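Local coordinates for 2-pyrone-4,6-dicarboxylic acid hydrolase, putative (Pseudomonas putida, PDB 2FFI), which probably hydrolyses the lactone 2-pyrone-4,6-dicarboxylate, using an amidohydrolase-type TIM barrel, at residues A[128-133]-A[157-162]; A[137-142]-A[274-279]; A[202-205]-A[210-213]; A[235-240]-A[246-251]. One frame throughout, in Å; residues are numbered along the deposited sequence.

Contact 1. Residues A[128-133]-A[157-162]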
loop_
_atom_site.group_PDB
_atom_site.type_symbol
_atom_site.label_atom_id
_atom_site.label_comp_id
_atom_site.label_asym_id
_atom_site.label_seq_id
_atom_site.Cartn_x
_atom_site.Cartn_y
_atom_site.Cartn_z
ATOM N N PRO A 128 17.609 3.368 13.954
ATOM C CA PRO A 128 18.195 2.025 13.906
ATOM C C PRO A 128 17.545 1.114 12.859
ATOM O O PRO A 128 18.227 0.297 12.236
ATOM C CB PRO A 128 17.986 1.521 15.326
ATOM C CG PRO A 128 18.164 2.761 16.117
ATOM C CD PRO A 128 17.340 3.760 15.349
ATOM N N LEU A 129 16.231 1.275 12.680
ATOM C CA LEU A 129 15.445 0.495 11.729
ATOM C C LEU A 129 15.437 1.143 10.352
ATOM O O LEU A 129 15.558 0.462 9.329
ATOM C CB LEU A 129 14.008 0.350 12.237
ATOM C CG LEU A 129 12.972 -0.521 11.510
ATOM C CD1 LEU A 129 12.399 0.226 10.337
ATOM C CD2 LEU A 129 13.590 -1.835 11.087
ATOM N N LEU A 130 15.297 2.461 10.325
ATOM C CA LEU A 130 15.290 3.200 9.067
ATOM C C LEU A 130 16.587 2.977 8.286
ATOM O O LEU A 130 16.579 2.981 7.056
ATOM C CB LEU A 130 15.092 4.691 9.339
ATOM C CG LEU A 130 13.748 5.011 9.995
ATOM C CD1 LEU A 130 13.707 6.454 10.431
ATOM C CD2 LEU A 130 12.625 4.702 9.018
ATOM N N GLU A 131 17.699 2.797 8.995
ATOM C CA GLU A 131 18.967 2.551 8.321
ATOM C C GLU A 131 18.973 1.119 7.790
ATOM O O GLU A 131 19.441 0.872 6.683
ATOM C CB GLU A 131 20.159 2.742 9.268
ATOM C CG GLU A 131 20.284 4.121 9.901
ATOM C CD GLU A 131 21.576 4.279 10.699
ATOM O OE1 GLU A 131 21.874 3.406 11.548
ATOM O OE2 GLU A 131 22.292 5.285 10.487
ATOM N N ARG A 132 18.456 0.179 8.579
ATOM C CA ARG A 132 18.417 -1.221 8.158
ATOM C C ARG A 132 17.674 -1.383 6.835
ATOM O O ARG A 132 18.168 -2.072 5.934
ATOM C CB ARG A 132 17.733 -2.110 9.206
ATOM C CG ARG A 132 18.499 -2.371 10.516
ATOM C CD ARG A 132 19.751 -3.193 10.296
ATOM N NE ARG A 132 20.779 -2.412 9.611
ATOM C CZ ARG A 132 21.437 -1.396 10.168
ATOM N NH1 ARG A 132 22.356 -0.727 9.475
ATOM N NH2 ARG A 132 21.184 -1.057 11.429
ATOM N N ILE A 133 16.498 -0.756 6.702
ATOM C CA ILE A 133 15.727 -0.893 5.462
ATOM C C ILE A 133 16.361 -0.140 4.312
ATOM O O ILE A 133 16.161 -0.496 3.160
ATOM C CB ILE A 133 14.257 -0.406 5.595
ATOM C CG1 ILE A 133 14.138 1.034 5.110
ATOM C CG2 ILE A 133 13.786 -0.533 7.029
ATOM C CD1 ILE A 133 12.708 1.494 4.944
ATOM N N GLN A 157 12.616 11.777 4.636
ATOM C CA GLN A 157 13.245 12.411 3.490
ATOM C C GLN A 157 14.781 12.293 3.513
ATOM O O GLN A 157 15.387 11.845 2.542
ATOM C CB GLN A 157 12.825 13.893 3.465
ATOM C CG GLN A 157 12.764 14.556 2.104
ATOM C CD GLN A 157 11.505 14.212 1.331
ATOM O OE1 GLN A 157 11.249 13.047 1.017
ATOM N NE2 GLN A 157 10.708 15.233 1.021
ATOM N N PRO A 158 15.427 12.669 4.630
ATOM C CA PRO A 158 16.888 12.604 4.747
ATOM C C PRO A 158 17.500 11.232 4.532
ATOM O O PRO A 158 18.572 11.114 3.935
ATOM C CB PRO A 158 17.142 13.124 6.154
ATOM C CG PRO A 158 15.930 12.652 6.888
ATOM C CD PRO A 158 14.825 13.012 5.930
ATOM N N TYR A 159 16.818 10.199 5.020
ATOM C CA TYR A 159 17.293 8.819 4.908
ATOM C C TYR A 159 17.464 8.353 3.471
ATOM O O TYR A 159 17.969 7.252 3.227
ATOM C CB TYR A 159 16.340 7.887 5.646
ATOM C CG TYR A 159 16.279 8.152 7.134
ATOM C CD1 TYR A 159 17.196 7.567 8.008
ATOM C CD2 TYR A 159 15.315 9.006 7.668
ATOM C CE1 TYR A 159 17.152 7.824 9.375
ATOM C CE2 TYR A 159 15.262 9.273 9.036
ATOM C CZ TYR A 159 16.178 8.680 9.876
ATOM O OH TYR A 159 16.105 8.941 11.216
ATOM N N GLY A 160 17.029 9.195 2.533
ATOM C CA GLY A 160 17.155 8.901 1.110
ATOM C C GLY A 160 16.554 7.591 0.644
ATOM O O GLY A 160 17.216 6.778 -0.013
ATOM N N LEU A 161 15.291 7.377 0.971
ATOM C CA LEU A 161 14.651 6.154 0.562
ATOM C C LEU A 161 13.278 6.420 -0.036
ATOM O O LEU A 161 12.719 7.514 0.103
ATOM C CB LEU A 161 14.576 5.175 1.745
ATOM C CG LEU A 161 14.348 5.698 3.161
ATOM C CD1 LEU A 161 13.095 6.549 3.190
ATOM C CD2 LEU A 161 14.249 4.542 4.132
ATOM N N ASP A 162 12.757 5.416 -0.729
ATOM C CA ASP A 162 11.457 5.510 -1.359
ATOM C C ASP A 162 10.366 5.584 -0.303
ATOM O O ASP A 162 10.389 4.862 0.699
ATOM C CB ASP A 162 11.227 4.301 -2.266
ATOM C CG ASP A 162 12.174 4.269 -3.459
ATOM O OD1 ASP A 162 12.491 3.148 -3.931
ATOM O OD2 ASP A 162 12.587 5.354 -3.928
#

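Contact 2. Residues A[137-142]-A[274-279]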
loop_
_atom_site.group_PDB
_atom_site.type_symbol
_atom_site.label_atom_id
_atom_site.label_comp_id
_atom_site.label_asym_id
_atom_site.label_seq_id
_atom_site.Cartn_x
_atom_site.Cartn_y
_atom_site.Cartn_z
ATOM N N GLY A 137 17.430 -1.350 0.531
ATOM C CA GLY A 137 16.794 -0.725 -0.612
ATOM C C GLY A 137 15.288 -0.712 -0.523
ATOM O O GLY A 137 14.630 -0.199 -1.415
ATOM N N TRP A 138 14.754 -1.278 0.557
ATOM C CA TRP A 138 13.313 -1.354 0.804
ATOM C C TRP A 138 12.670 0.014 0.958
ATOM O O TRP A 138 13.281 0.942 1.471
ATOM C CB TRP A 138 13.032 -2.169 2.076
ATOM C CG TRP A 138 13.173 -3.634 1.904
ATOM C CD1 TRP A 138 13.514 -4.292 0.763
ATOM C CD2 TRP A 138 12.926 -4.645 2.894
ATOM N NE1 TRP A 138 13.490 -5.664 0.973
ATOM C CE2 TRP A 138 13.132 -5.903 2.270
ATOM C CE3 TRP A 138 12.557 -4.610 4.243
ATOM C CZ2 TRP A 138 12.976 -7.108 2.946
ATOM C CZ3 TRP A 138 12.404 -5.818 4.920
ATOM C CH2 TRP A 138 12.613 -7.051 4.267
ATOM N N HIS A 139 11.427 0.144 0.519
ATOM C CA HIS A 139 10.752 1.422 0.662
ATOM C C HIS A 139 9.947 1.411 1.950
ATOM O O HIS A 139 9.773 0.357 2.569
ATOM C CB HIS A 139 9.834 1.701 -0.529
ATOM C CG HIS A 139 8.770 0.667 -0.739
ATOM N ND1 HIS A 139 9.021 -0.561 -1.307
ATOM C CD2 HIS A 139 7.445 0.690 -0.466
ATOM C CE1 HIS A 139 7.893 -1.250 -1.380
ATOM N NE2 HIS A 139 6.923 -0.512 -0.876
ATOM N N VAL A 140 9.474 2.586 2.357
ATOM C CA VAL A 140 8.681 2.723 3.575
ATOM C C VAL A 140 7.268 3.181 3.239
ATOM O O VAL A 140 7.067 4.247 2.645
ATOM C CB VAL A 140 9.324 3.731 4.566
ATOM C CG1 VAL A 140 9.811 4.956 3.826
ATOM C CG2 VAL A 140 8.305 4.142 5.636
ATOM N N GLU A 141 6.292 2.357 3.623
ATOM C CA GLU A 141 4.881 2.648 3.363
ATOM C C GLU A 141 4.232 3.423 4.492
ATOM O O GLU A 141 4.355 3.057 5.659
ATOM C CB GLU A 141 4.104 1.354 3.144
ATOM C CG GLU A 141 3.083 1.441 2.035
ATOM C CD GLU A 141 2.147 0.258 2.037
ATOM O OE1 GLU A 141 2.603 -0.855 2.370
ATOM O OE2 GLU A 141 0.958 0.428 1.694
ATOM N N LEU A 142 3.530 4.487 4.133
ATOM C CA LEU A 142 2.849 5.315 5.114
ATOM C C LEU A 142 1.334 5.177 5.005
ATOM O O LEU A 142 0.792 4.933 3.929
ATOM C CB LEU A 142 3.245 6.782 4.938
ATOM C CG LEU A 142 4.373 7.345 5.806
ATOM C CD1 LEU A 142 5.197 6.238 6.417
ATOM C CD2 LEU A 142 5.222 8.272 4.961
ATOM N N ARG A 274 5.377 -2.263 -11.230
ATOM C CA ARG A 274 6.402 -3.182 -11.746
ATOM C C ARG A 274 7.832 -2.707 -11.466
ATOM O O ARG A 274 8.750 -3.512 -11.337
ATOM C CB ARG A 274 6.223 -3.384 -13.252
ATOM C CG ARG A 274 7.332 -4.186 -13.926
ATOM C CD ARG A 274 6.960 -4.481 -15.356
ATOM N NE ARG A 274 6.634 -3.242 -16.061
ATOM C CZ ARG A 274 7.499 -2.252 -16.243
ATOM N NH1 ARG A 274 7.128 -1.154 -16.887
ATOM N NH2 ARG A 274 8.738 -2.367 -15.782
ATOM N N ALA A 275 8.017 -1.397 -11.386
ATOM C CA ALA A 275 9.332 -0.850 -11.106
ATOM C C ALA A 275 9.630 -0.929 -9.606
ATOM O O ALA A 275 10.572 -1.602 -9.193
ATOM C CB ALA A 275 9.416 0.587 -11.591
ATOM N N LEU A 276 8.812 -0.261 -8.797
ATOM C CA LEU A 276 8.992 -0.239 -7.345
ATOM C C LEU A 276 9.162 -1.614 -6.709
ATOM O O LEU A 276 9.973 -1.788 -5.801
ATOM C CB LEU A 276 7.809 0.465 -6.677
ATOM C CG LEU A 276 8.017 0.908 -5.233
ATOM C CD1 LEU A 276 9.017 2.050 -5.246
ATOM C CD2 LEU A 276 6.702 1.339 -4.605
ATOM N N PHE A 277 8.393 -2.590 -7.171
ATOM C CA PHE A 277 8.483 -3.932 -6.600
ATOM C C PHE A 277 9.317 -4.868 -7.443
ATOM O O PHE A 277 9.358 -6.061 -7.183
ATOM C CB PHE A 277 7.087 -4.545 -6.397
ATOM C CG PHE A 277 6.227 -3.772 -5.455
ATOM C CD1 PHE A 277 5.458 -2.717 -5.918
ATOM C CD2 PHE A 277 6.239 -4.051 -4.092
ATOM C CE1 PHE A 277 4.718 -1.943 -5.043
ATOM C CE2 PHE A 277 5.499 -3.281 -3.204
ATOM C CZ PHE A 277 4.738 -2.224 -3.681
ATOM N N GLY A 278 9.980 -4.330 -8.454
ATOM C CA GLY A 278 10.800 -5.177 -9.297
ATOM C C GLY A 278 10.126 -6.451 -9.787
ATOM O O GLY A 278 10.445 -7.552 -9.321
ATOM N N PHE A 279 9.191 -6.302 -10.721
ATOM C CA PHE A 279 8.496 -7.440 -11.295
ATOM C C PHE A 279 9.096 -7.738 -12.659
ATOM O O PHE A 279 8.401 -8.108 -13.595
ATOM C CB PHE A 279 7.008 -7.148 -11.421
ATOM C CG PHE A 279 6.225 -7.524 -10.206
ATOM C CD1 PHE A 279 6.075 -8.854 -9.848
ATOM C CD2 PHE A 279 5.641 -6.556 -9.415
ATOM C CE1 PHE A 279 5.352 -9.209 -8.715
ATOM C CE2 PHE A 279 4.915 -6.904 -8.281
ATOM C CZ PHE A 279 4.771 -8.229 -7.936
#

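Contact 3. Residues A[202-205]-A[210-213]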
loop_
_atom_site.group_PDB
_atom_site.type_symbol
_atom_site.label_atom_id
_atom_site.label_comp_id
_atom_site.label_asym_id
_atom_site.label_seq_id
_atom_site.Cartn_x
_atom_site.Cartn_y
_atom_site.Cartn_z
ATOM N N TYR A 202 -13.061 4.192 -1.018
ATOM C CA TYR A 202 -14.157 4.056 -0.062
ATOM C C TYR A 202 -13.740 4.361 1.374
ATOM O O TYR A 202 -14.507 4.129 2.313
ATOM C CB TYR A 202 -14.750 2.658 -0.116
ATOM C CG TYR A 202 -13.727 1.572 0.012
ATOM C CD1 TYR A 202 -13.177 0.976 -1.121
ATOM C CD2 TYR A 202 -13.314 1.126 1.267
ATOM C CE1 TYR A 202 -12.244 -0.043 -1.013
ATOM C CE2 TYR A 202 -12.377 0.107 1.391
ATOM C CZ TYR A 202 -11.846 -0.478 0.245
ATOM O OH TYR A 202 -10.930 -1.503 0.345
ATOM N N ARG A 203 -12.532 4.890 1.544
ATOM C CA ARG A 203 -12.016 5.235 2.866
ATOM C C ARG A 203 -11.953 6.745 3.086
ATOM O O ARG A 203 -11.640 7.209 4.179
ATOM C CB ARG A 203 -10.620 4.635 3.046
ATOM C CG ARG A 203 -10.627 3.136 3.207
ATOM C CD ARG A 203 -9.232 2.594 3.438
ATOM N NE ARG A 203 -9.204 1.133 3.444
ATOM C CZ ARG A 203 -9.653 0.374 4.439
ATOM N NH1 ARG A 203 -9.574 -0.949 4.348
ATOM N NH2 ARG A 203 -10.176 0.930 5.526
ATOM N N LEU A 204 -12.265 7.508 2.046
ATOM C CA LEU A 204 -12.214 8.957 2.127
ATOM C C LEU A 204 -13.260 9.653 2.994
ATOM O O LEU A 204 -13.562 10.824 2.766
ATOM C CB LEU A 204 -12.227 9.545 0.712
ATOM C CG LEU A 204 -10.890 9.484 -0.055
ATOM C CD1 LEU A 204 -9.836 8.712 0.758
ATOM C CD2 LEU A 204 -11.092 8.842 -1.431
ATOM N N GLN A 205 -13.798 8.945 3.988
ATOM C CA GLN A 205 -14.788 9.514 4.912
ATOM C C GLN A 205 -15.986 10.157 4.245
ATOM O O GLN A 205 -16.624 11.036 4.820
ATOM C CB GLN A 205 -14.149 10.573 5.815
ATOM C CG GLN A 205 -13.845 10.102 7.211
ATOM C CD GLN A 205 -12.896 8.934 7.207
ATOM O OE1 GLN A 205 -13.311 7.765 7.219
ATOM N NE2 GLN A 205 -11.601 9.240 7.176
ATOM N N GLU A 210 -19.128 10.935 -3.461
ATOM C CA GLU A 210 -18.287 12.079 -3.140
ATOM C C GLU A 210 -16.818 11.693 -3.200
ATOM O O GLU A 210 -16.002 12.441 -3.732
ATOM C CB GLU A 210 -18.621 12.611 -1.750
ATOM C CG GLU A 210 -19.678 13.692 -1.750
ATOM C CD GLU A 210 -20.292 13.888 -0.379
ATOM O OE1 GLU A 210 -20.988 14.907 -0.186
ATOM O OE2 GLU A 210 -20.096 13.016 0.500
ATOM N N ASN A 211 -16.492 10.522 -2.653
ATOM C CA ASN A 211 -15.125 10.026 -2.645
ATOM C C ASN A 211 -14.695 9.844 -4.084
ATOM O O ASN A 211 -13.570 10.172 -4.466
ATOM C CB ASN A 211 -15.038 8.672 -1.934
ATOM C CG ASN A 211 -15.610 8.703 -0.525
ATOM O OD1 ASN A 211 -15.320 9.608 0.254
ATOM N ND2 ASN A 211 -16.415 7.702 -0.189
ATOM N N LEU A 212 -15.615 9.316 -4.884
ATOM C CA LEU A 212 -15.347 9.057 -6.283
ATOM C C LEU A 212 -15.101 10.362 -7.022
ATOM O O LEU A 212 -14.243 10.426 -7.895
ATOM C CB LEU A 212 -16.522 8.275 -6.886
ATOM C CG LEU A 212 -16.366 7.524 -8.213
ATOM C CD1 LEU A 212 -16.425 8.521 -9.357
ATOM C CD2 LEU A 212 -15.074 6.732 -8.234
ATOM N N ALA A 213 -15.836 11.411 -6.678
ATOM C CA ALA A 213 -15.630 12.695 -7.349
ATOM C C ALA A 213 -14.274 13.267 -6.942
ATOM O O ALA A 213 -13.565 13.851 -7.753
ATOM C CB ALA A 213 -16.740 13.676 -6.979
#

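Contact 4. Residues A[235-240]-A[246-251]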
loop_
_atom_site.group_PDB
_atom_site.type_symbol
_atom_site.label_atom_id
_atom_site.label_comp_id
_atom_site.label_asym_id
_atom_site.label_seq_id
_atom_site.Cartn_x
_atom_site.Cartn_y
_atom_site.Cartn_z
ATOM N N SER A 235 -6.061 -2.692 -4.713
ATOM C CA SER A 235 -7.431 -3.131 -4.523
ATOM C C SER A 235 -7.790 -2.965 -3.046
ATOM O O SER A 235 -8.932 -2.643 -2.695
ATOM C CB SER A 235 -7.587 -4.595 -4.931
ATOM O OG SER A 235 -6.747 -5.442 -4.160
ATOM N N ASP A 236 -6.808 -3.197 -2.182
ATOM C CA ASP A 236 -6.997 -3.082 -0.741
ATOM C C ASP A 236 -7.838 -4.220 -0.189
ATOM O O ASP A 236 -8.370 -4.137 0.917
ATOM C CB ASP A 236 -7.659 -1.754 -0.383
ATOM C CG ASP A 236 -7.532 -1.438 1.080
ATOM O OD1 ASP A 236 -8.341 -0.644 1.599
ATOM O OD2 ASP A 236 -6.600 -1.983 1.706
ATOM N N TRP A 237 -7.965 -5.272 -0.987
ATOM C CA TRP A 237 -8.738 -6.455 -0.629
ATOM C C TRP A 237 -8.151 -7.022 0.668
ATOM O O TRP A 237 -6.954 -6.892 0.917
ATOM C CB TRP A 237 -8.609 -7.483 -1.758
ATOM C CG TRP A 237 -9.433 -8.720 -1.572
ATOM C CD1 TRP A 237 -10.728 -8.901 -1.953
ATOM C CD2 TRP A 237 -9.014 -9.949 -0.976
ATOM N NE1 TRP A 237 -11.141 -10.156 -1.638
ATOM C CE2 TRP A 237 -10.114 -10.828 -1.033
ATOM C CE3 TRP A 237 -7.821 -10.390 -0.392
ATOM C CZ2 TRP A 237 -10.059 -12.140 -0.533
ATOM C CZ3 TRP A 237 -7.761 -11.695 0.109
ATOM C CH2 TRP A 237 -8.881 -12.553 0.036
ATOM N N PRO A 238 -8.977 -7.670 1.507
ATOM C CA PRO A 238 -10.405 -7.915 1.311
ATOM C C PRO A 238 -11.275 -6.716 1.687
ATOM O O PRO A 238 -12.481 -6.857 1.899
ATOM C CB PRO A 238 -10.649 -9.111 2.199
ATOM C CG PRO A 238 -9.787 -8.800 3.365
ATOM C CD PRO A 238 -8.504 -8.323 2.743
ATOM N N HIS A 239 -10.653 -5.541 1.742
ATOM C CA HIS A 239 -11.340 -4.306 2.100
ATOM C C HIS A 239 -11.864 -4.448 3.532
ATOM O O HIS A 239 -13.043 -4.717 3.739
ATOM C CB HIS A 239 -12.509 -4.044 1.137
ATOM C CG HIS A 239 -12.214 -4.407 -0.284
ATOM N ND1 HIS A 239 -12.459 -5.663 -0.795
ATOM C CD2 HIS A 239 -11.645 -3.698 -1.289
ATOM C CE1 HIS A 239 -12.050 -5.714 -2.050
ATOM N NE2 HIS A 239 -11.553 -4.536 -2.374
ATOM N N THR A 240 -10.988 -4.274 4.519
ATOM C CA THR A 240 -11.395 -4.401 5.921
ATOM C C THR A 240 -12.241 -3.209 6.379
ATOM O O THR A 240 -11.965 -2.070 6.008
ATOM C CB THR A 240 -10.161 -4.596 6.877
ATOM O OG1 THR A 240 -9.131 -3.677 6.516
ATOM C CG2 THR A 240 -9.616 -6.034 6.797
ATOM N N VAL A 246 -17.822 -3.214 -0.194
ATOM C CA VAL A 246 -16.825 -3.387 -1.239
ATOM C C VAL A 246 -16.340 -4.797 -1.509
ATOM O O VAL A 246 -16.254 -5.634 -0.602
ATOM C CB VAL A 246 -15.582 -2.528 -0.926
ATOM C CG1 VAL A 246 -14.649 -2.489 -2.124
ATOM C CG2 VAL A 246 -16.012 -1.120 -0.526
ATOM N N SER A 247 -16.016 -5.037 -2.777
ATOM C CA SER A 247 -15.491 -6.322 -3.248
ATOM C C SER A 247 -14.447 -6.009 -4.318
ATOM O O SER A 247 -14.384 -4.894 -4.831
ATOM C CB SER A 247 -16.599 -7.168 -3.873
ATOM O OG SER A 247 -17.060 -6.593 -5.093
ATOM N N PHE A 248 -13.622 -6.991 -4.648
ATOM C CA PHE A 248 -12.599 -6.785 -5.660
ATOM C C PHE A 248 -13.230 -6.173 -6.914
ATOM O O PHE A 248 -12.713 -5.207 -7.480
ATOM C CB PHE A 248 -11.923 -8.114 -6.007
ATOM C CG PHE A 248 -10.482 -7.963 -6.404
ATOM C CD1 PHE A 248 -9.456 -8.294 -5.523
ATOM C CD2 PHE A 248 -10.156 -7.440 -7.646
ATOM C CE1 PHE A 248 -8.134 -8.085 -5.883
ATOM C CE2 PHE A 248 -8.847 -7.229 -8.010
ATOM C CZ PHE A 248 -7.829 -7.550 -7.140
ATOM N N GLY A 249 -14.353 -6.729 -7.349
ATOM C CA GLY A 249 -15.017 -6.178 -8.515
ATOM C C GLY A 249 -15.493 -4.744 -8.352
ATOM O O GLY A 249 -15.309 -3.930 -9.260
ATOM N N SER A 250 -16.114 -4.420 -7.212
ATOM C CA SER A 250 -16.605 -3.063 -6.983
ATOM C C SER A 250 -15.426 -2.107 -6.888
ATOM O O SER A 250 -15.570 -0.913 -7.136
ATOM C CB SER A 250 -17.443 -2.978 -5.707
ATOM O OG SER A 250 -16.667 -2.843 -4.532
ATOM N N ALA A 251 -14.248 -2.628 -6.547
ATOM C CA ALA A 251 -13.066 -1.791 -6.458
ATOM C C ALA A 251 -12.549 -1.480 -7.869
ATOM O O ALA A 251 -12.183 -0.339 -8.161
ATOM C CB ALA A 251 -12.001 -2.495 -5.638
#

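Contact 1. Residues A[128-133]-A[157-162]
Helix 127-136 passes beside the turn that follows helix 149-156, with Leu130 CA 7.3 Å from Tyr159 CA and Ile133 CA 8.7 Å from Leu161 CA. Leu130 meets the tyrosine from above: its CD1 methyl lies over one face of the Tyr159 ring, 27° off the normal, in a CH-pi contact of 3.7 Å to the ring centroid. The methyl is displaced toward the hydroxyl end, where the closest ring atom is CZ, while Leu130 CB comes within 3.7 Å of Tyr159 CE1. Tyr159 CG stands anti to its own carbonyl carbon (chi1 -63°), which carries the ring out to the leucine. With an alanine in place of Tyr159, Leu130 CD1 would probably lose the aromatic surface it rests on, opening a gap between helix and turn. In the TIM barrel, helix 127-136 thus lies next to the turn leading from helix 149-156 into strand 163-165, at the end of the barrel where the strands begin. Nearer that strand, the side chains of Ile133 and Leu161 cross at about a right angle; Ile133 CD1 is 3.5 Å from Leu161 CD2. Both also pack on Val140 of the adjacent strand, and Leu156 touches Leu130 and Leu161. A type I turn from Gln157 to Gly160 reverses the chain here, and the Gly160 carbonyl accepts a hydrogen bond from Lys193 NZ.

Contact 2. Residues A[137-142]-A[274-279]
An offset edge-to-face pair of His139 and Phe277 joins the first residue of strand 139-142 to the end of helix 262-276, the last helix of the TIM barrel. The imidazole edge is turned toward the phenyl face, with the planes at 90° and the centroids 5.2 Å apart; the closest atoms are His139 CE1 and Phe277 CE2, at 3.6 Å. Leu276 takes a different side of the same imidazole, holding CD2 over the centre of one face, 4.2 Å from the His139 centroid and 8° off the normal. His139 reaches both because its CG sits between the backbone N and the carbonyl carbon (chi1 59°). An alanine at His139 would probably leave the Phe277 face without its edge partner and Leu276 CD2 without the ring beneath it. Phe277 follows the last helical residue, and the chain then turns in a Schellman motif, with Gly278 as C-prime and Phe279 N bonded to Arg274 O. Around the contact, the backbone of His139 bonds to Val109 of strand 108-110, Val140 bonds to Val164 of strand 163-165, and the side chains of His139 and Leu276 both pack on Val164.

Contact 3. Residues A[202-205]-A[210-213]
Asn211 reaches Leu204 with its carboxamide oxygen: OD1 comes to 3.1 Å of Leu204 CB, with that carbon tilted well out of the plane of the amide. The contact belongs to a beta-alpha connection of the TIM barrel: residues 202-205 lie in the loop after strand 194-199, and Asn211 is in the first turns of helix 208-225, which that loop leads into. The backbones come close here, Leu204 CA being 5.7 Å from Asn211 CA. The two side chains slide past each other in opposite directions, and with Leu204 CG anti to its carbonyl carbon (chi1 -78°) the CD2 branch comes to 4.0 Å of Asn211 CB. The Leu204 side chain leans on Ala173, which Asn211 touches as well. The amide end of Asn211 is tied within the same connection: ND2 donates a hydrogen bond to the carbonyl of Gly206, so the side chain bridges back from the helix to the loop just before it. That bond probably fixes the rotation of the carboxamide, leaving OD1 on the side of Leu204. On the far side of the loop, Arg203 NE forms a salt bridge with Asp236 and NH1 a hydrogen bond with the carbonyl of Thr240, tying the loop to the one after the next barrel strand. The guanidinium of Arg203 also has Tyr202 CE2 over one face, 3.8 Å above its plane and toward the rim. Beside Leu204 CB, the Asn211 OD1 atom faces the carbonyl O of Leu204 at 3.3 Å, two acceptors with no bond between them.

Contact 4. Residues A[235-240]-A[246-251]
The loop leaving strand 231-234 folds back against the start of helix 248-258, whose first turn is closed by a capping box. Ser247 holds the N-cap: its N donates to Ser250 OG at 2.9 Å, and Ser250 N returns a bond to Ser247 OG at 3.2 Å. His239 receives Val246 CG1 over one face, 3.6 Å from the ring centroid, while Trp237 CA stands over the centre of the opposite face, so the imidazole is held between Val246 and the backbone of its own loop. Between Trp237 and His239 that loop turns through a cis peptide bond before Pro238. Phe248 meets Ser235, whose CB lies over the phenyl face, 4.0 Å from the centroid and 26° off the normal. Trp237 CG is anti to the backbone N (chi1 -176°), and the indole reaches the rim of the same phenyl, with Trp237 CD1 near the ring plane and 3.8 Å from Phe248 CD1; the two rings are oblique, their planes at 49°. Ser235 OG is hydrogen-bonded to Asp16 OD1 and also accepts a weak bond from Trp237 N. Tyr45 and Leu49 of helix 42-51 pack on Phe248 from outside the two segments. Such a loop, leaving the C-terminal end of a strand and turning back onto a capped helix, is a beta-alpha connection at the mouth of the TIM barrel.

Contacts 1 and 2 interleave along the chain and touch: their centres are 13 Å apart, strand 139-142 follows helix 127-136, and Asp162 O probably accepts a hydrogen bond from Val140 N. Contacts 3 and 4 follow in series, 14 Å between centres, and meet through Tyr202, which packs on Val246 and probably hydrogen-bonds to Asp236; both fall between the two segments of contact 2. The pairs lie on opposite sides of the chain's centre, contacts 1 and 4 being about 31 Å apart between centres. One pair thus packs the end of the barrel where strands begin, the other the loops where strands 194-199 and 231-234 end, the side on which TIM-barrel enzymes carry their active sites.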